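Actin-binding protein, cofilin/tropomyosin family protein, putative (Entamoeba histolytica, PDB 4LIZ) binds actin filaments and stabilises them, and may thereby support phagocytosis and pseudopod formation. Local coordinates at residues 79-84 with 107-112. Sequence-based numbering, arbitrary orientation.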
ATOM      1  N   PHE A  79       9.894  -2.368   2.401  1.00 14.50           N
ATOM      2  CA  PHE A  79       8.507  -1.986   2.482  1.00 14.01           C
ATOM      3  C   PHE A  79       8.007  -1.531   1.140  1.00 13.52           C
ATOM      4  O   PHE A  79       8.695  -0.775   0.421  1.00 15.03           O
ATOM      5  CB  PHE A  79       8.320  -0.902   3.508  1.00 15.06           C
ATOM      6  CG  PHE A  79       8.753  -1.309   4.888  1.00 15.14           C
ATOM      7  CD1 PHE A  79       8.074  -2.266   5.626  1.00 14.61           C
ATOM      8  CD2 PHE A  79       9.914  -0.757   5.435  1.00 17.19           C
ATOM      9  CE1 PHE A  79       8.539  -2.667   6.847  1.00 15.42           C
ATOM     10  CE2 PHE A  79      10.374  -1.188   6.666  1.00 17.07           C
ATOM     11  CZ  PHE A  79       9.684  -2.128   7.361  1.00 16.36           C
ATOM     12  N   VAL A  80       6.834  -1.982   0.764  1.00 12.53           N
ATOM     13  CA  VAL A  80       6.178  -1.703  -0.537  1.00 11.47           C
ATOM     14  C   VAL A  80       4.951  -0.875  -0.257  1.00 12.15           C
ATOM     15  O   VAL A  80       4.073  -1.273   0.511  1.00 10.78           O
ATOM     16  CB  VAL A  80       5.840  -2.994  -1.264  1.00 12.17           C
ATOM     17  CG1 VAL A  80       5.146  -2.679  -2.587  1.00 13.61           C
ATOM     18  CG2 VAL A  80       7.091  -3.874  -1.521  1.00 14.21           C
ATOM     19  N   PHE A  81       4.769   0.259  -0.968  1.00 11.64           N
ATOM     20  CA  PHE A  81       3.618   1.132  -0.955  1.00 10.81           C
ATOM     21  C   PHE A  81       2.907   1.033  -2.263  1.00 11.32           C
ATOM     22  O   PHE A  81       3.511   1.263  -3.311  1.00 12.77           O
ATOM     23  CB  PHE A  81       3.955   2.580  -0.587  1.00 11.66           C
ATOM     24  CG  PHE A  81       2.840   3.525  -0.775  1.00 11.68           C
ATOM     25  CD1 PHE A  81       1.663   3.470  -0.046  1.00 12.14           C
ATOM     26  CD2 PHE A  81       2.923   4.569  -1.709  1.00 13.28           C
ATOM     27  CE1 PHE A  81       0.602   4.371  -0.190  1.00 14.52           C
ATOM     28  CE2 PHE A  81       1.897   5.435  -1.886  1.00 15.21           C
ATOM     29  CZ  PHE A  81       0.739   5.376  -1.123  1.00 15.14           C
ATOM     30  N   ILE A  82       1.629   0.738  -2.291  1.00 11.09           N
ATOM     31  CA  ILE A  82       0.818   0.652  -3.500  1.00 10.84           C
ATOM     32  C   ILE A  82      -0.323   1.589  -3.376  1.00 11.42           C
ATOM     33  O   ILE A  82      -1.099   1.655  -2.380  1.00 11.01           O
ATOM     34  CB  ILE A  82       0.233  -0.766  -3.675  1.00 11.11           C
ATOM     35  CG1 ILE A  82       1.376  -1.722  -3.953  1.00 12.21           C
ATOM     36  CG2 ILE A  82      -0.861  -0.777  -4.698  1.00 13.45           C
ATOM     37  CD1 ILE A  82       1.046  -3.180  -3.701  1.00 13.76           C
ATOM     38  N   SER A  83      -0.601   2.414  -4.417  1.00 11.63           N
ATOM     39  CA  SER A  83      -1.869   3.084  -4.659  1.00 11.43           C
ATOM     40  C   SER A  83      -2.688   2.319  -5.703  1.00 10.74           C
ATOM     41  O   SER A  83      -2.107   1.827  -6.666  1.00 12.45           O
ATOM     42  CB  SER A  83      -1.669   4.576  -5.002  1.00 12.47           C
ATOM     43  OG  SER A  83      -0.958   4.688  -6.211  1.00 13.09           O
ATOM     44  N   TRP A  84      -3.983   2.206  -5.506  1.00 10.71           N
ATOM     45  CA  TRP A  84      -4.819   1.389  -6.334  1.00 11.05           C
ATOM     46  C   TRP A  84      -6.035   2.191  -6.715  1.00 12.37           C
ATOM     47  O   TRP A  84      -6.812   2.697  -5.889  1.00 12.36           O
ATOM     48  CB  TRP A  84      -5.319   0.126  -5.555  1.00 11.22           C
ATOM     49  CG  TRP A  84      -6.450  -0.648  -6.191  1.00 11.50           C
ATOM     50  CD1 TRP A  84      -7.709  -0.521  -5.932  1.00 12.58           C
ATOM     51  CD2 TRP A  84      -6.288  -1.649  -7.201  1.00 13.16           C
ATOM     52  NE1 TRP A  84      -8.459  -1.433  -6.669  1.00 13.01           N
ATOM     53  CE2 TRP A  84      -7.574  -2.150  -7.451  1.00 11.49           C
ATOM     54  CE3 TRP A  84      -5.202  -2.215  -7.851  1.00 14.25           C
ATOM     55  CZ2 TRP A  84      -7.756  -3.183  -8.408  1.00 13.78           C
ATOM     56  CZ3 TRP A  84      -5.374  -3.240  -8.793  1.00 16.25           C
ATOM     57  CH2 TRP A  84      -6.669  -3.698  -9.046  1.00 16.47           C
ATOM     58  N   ASN A 107       2.809  11.159   3.367  1.00 19.07           N
ATOM     59  CA  ASN A 107       3.375  11.760   4.554  0.50 23.03           C
ATOM     60  C   ASN A 107       3.255  11.059   5.883  1.00 21.79           C
ATOM     61  O   ASN A 107       4.024  11.269   6.773  1.00 23.16           O
ATOM     62  CB  ASN A 107       2.791  13.131   4.696  0.50 30.97           C
ATOM     63  CG  ASN A 107       3.351  14.035   3.643  0.50 43.39           C
ATOM     64  OD1 ASN A 107       4.458  13.763   3.106  0.50 49.28           O
ATOM     65  ND2 ASN A 107       2.589  15.047   3.256  0.50 53.58           N
ATOM     66  N   VAL A 108       2.357  10.111   5.948  1.00 17.72           N
ATOM     67  CA  VAL A 108       2.280   9.231   7.102  1.00 17.61           C
ATOM     68  C   VAL A 108       3.090   7.982   6.831  1.00 20.69           C
ATOM     69  O   VAL A 108       3.806   7.497   7.760  1.00 25.72           O
ATOM     70  CB  VAL A 108       0.803   8.838   7.397  1.00 21.21           C
ATOM     71  CG1 VAL A 108       0.691   7.828   8.580  1.00 22.65           C
ATOM     72  CG2 VAL A 108      -0.070  10.057   7.530  1.00 23.50           C
ATOM     73  N   ILE A 109       2.926   7.416   5.653  1.00 16.77           N
ATOM     74  CA  ILE A 109       3.621   6.168   5.102  1.00 21.64           C
ATOM     75  C   ILE A 109       4.846   6.699   4.361  1.00 27.19           C
ATOM     76  O   ILE A 109       4.930   6.791   3.110  1.00 25.62           O
ATOM     77  CB  ILE A 109       2.800   5.320   4.133  1.00 21.41           C
ATOM     78  CG1 ILE A 109       1.461   5.108   4.676  1.00 19.46           C
ATOM     79  CG2 ILE A 109       3.566   4.008   3.754  1.00 25.84           C
ATOM     80  CD1 ILE A 109       0.659   4.104   3.866  1.00 22.65           C
ATOM     81  N   ASN A 110       5.794   7.146   5.169  1.00 21.31           N
ATOM     82  CA  ASN A 110       7.054   7.685   4.690  1.00 25.76           C
ATOM     83  C   ASN A 110       8.211   6.753   4.590  1.00 27.72           C
ATOM     84  O   ASN A 110       9.236   7.172   4.172  1.00 28.21           O
ATOM     85  CB  ASN A 110       7.402   8.926   5.512  1.00 31.62           C
ATOM     86  CG  ASN A 110       7.377   8.639   6.968  1.00 33.61           C
ATOM     87  OD1 ASN A 110       7.837   7.613   7.348  1.00 32.80           O
ATOM     88  ND2 ASN A 110       6.679   9.481   7.777  1.00 40.28           N
ATOM     89  N   ASN A 111       8.080   5.500   5.002  1.00 20.47           N
ATOM     90  CA  ASN A 111       9.178   4.542   4.972  1.00 19.64           C
ATOM     91  C   ASN A 111       8.811   3.460   3.932  1.00 19.68           C
ATOM     92  O   ASN A 111       8.145   2.456   4.244  1.00 20.61           O
ATOM     93  CB  ASN A 111       9.323   3.850   6.325  1.00 21.27           C
ATOM     94  CG  ASN A 111      10.531   2.961   6.412  1.00 25.33           C
ATOM     95  OD1 ASN A 111      11.218   2.644   5.435  1.00 25.41           O
ATOM     96  ND2 ASN A 111      10.821   2.564   7.628  1.00 25.95           N
ATOM     97  N   PHE A 112       9.185   3.636   2.706  1.00 16.23           N
ATOM     98  CA  PHE A 112       8.975   2.615   1.682  1.00 17.44           C
ATOM     99  C   PHE A 112      10.109   2.559   0.676  1.00 18.08           C
ATOM    100  O   PHE A 112      10.738   3.634   0.371  1.00 23.00           O
ATOM    101  CB  PHE A 112       7.618   2.761   0.955  1.00 17.77           C
ATOM    102  CG  PHE A 112       7.426   4.084   0.309  1.00 18.05           C
ATOM    103  CD1 PHE A 112       6.819   5.079   0.966  1.00 20.29           C
ATOM    104  CD2 PHE A 112       7.971   4.322  -0.961  1.00 21.42           C
ATOM    105  CE1 PHE A 112       6.686   6.382   0.389  1.00 25.73           C
ATOM    106  CE2 PHE A 112       7.881   5.591  -1.540  1.00 24.82           C
ATOM    107  CZ  PHE A 112       7.206   6.582  -0.879  1.00 24.91           C
TER
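Phe-81 meets Phe-112 first through its CB, which lies 3.9 Å from CG of the Phe-112 ring and almost as near its CB. That CB points toward the turn, and with CG anti to the backbone N (chi1 171°) CD1 and CE1 both come to 4.1 Å from the CD1 methyl of Ile-109. The two side chains cross at about a right angle, and the methyl comes to the ring obliquely. Val-105 and Lys-106 of helix 92-108 also touch this side chain. A large apolar ring suits this buried place because it can touch both the helix and the turn that follows it; the slender end of buried Ile-109 needs only a single methyl to reach it. Partly exposed Phe-112 offers an apolar CB and ring to CB of Phe-81. Between the two rings the centroids are 5.7 Å apart and the planes inclined at 37°, an oblique aromatic pair.

The contact belongs to the beta-alpha-beta unit of the ADF-homology fold: strand 76-85, helix 92-108, then strand 114-118, which pairs in parallel with the first. Residues 109-112 carry the chain from the helix end back to the sheet, where Phe-79 and Phe-81 form backbone bonds with His-113 and Ile-114.

Within the turn, the carbonyl O of Ile-109 lies in plane at the edge of the Phe-112 ring, facing its weakly positive hydrogens. At the start of 79-84, CB of Phe-79 sits 3.4 Å from the backbone O of Asn-111, which also accepts a hydrogen bond from the Tyr-64 hydroxyl. CG stays 3.9 Å from that O; farther out, CD2 meets OD1 at 3.6 Å and CE2 meets ND2 at 3.9 Å. The amide crosses obliquely, its plane 71° from the ring; a polar side chain suits this partly exposed border.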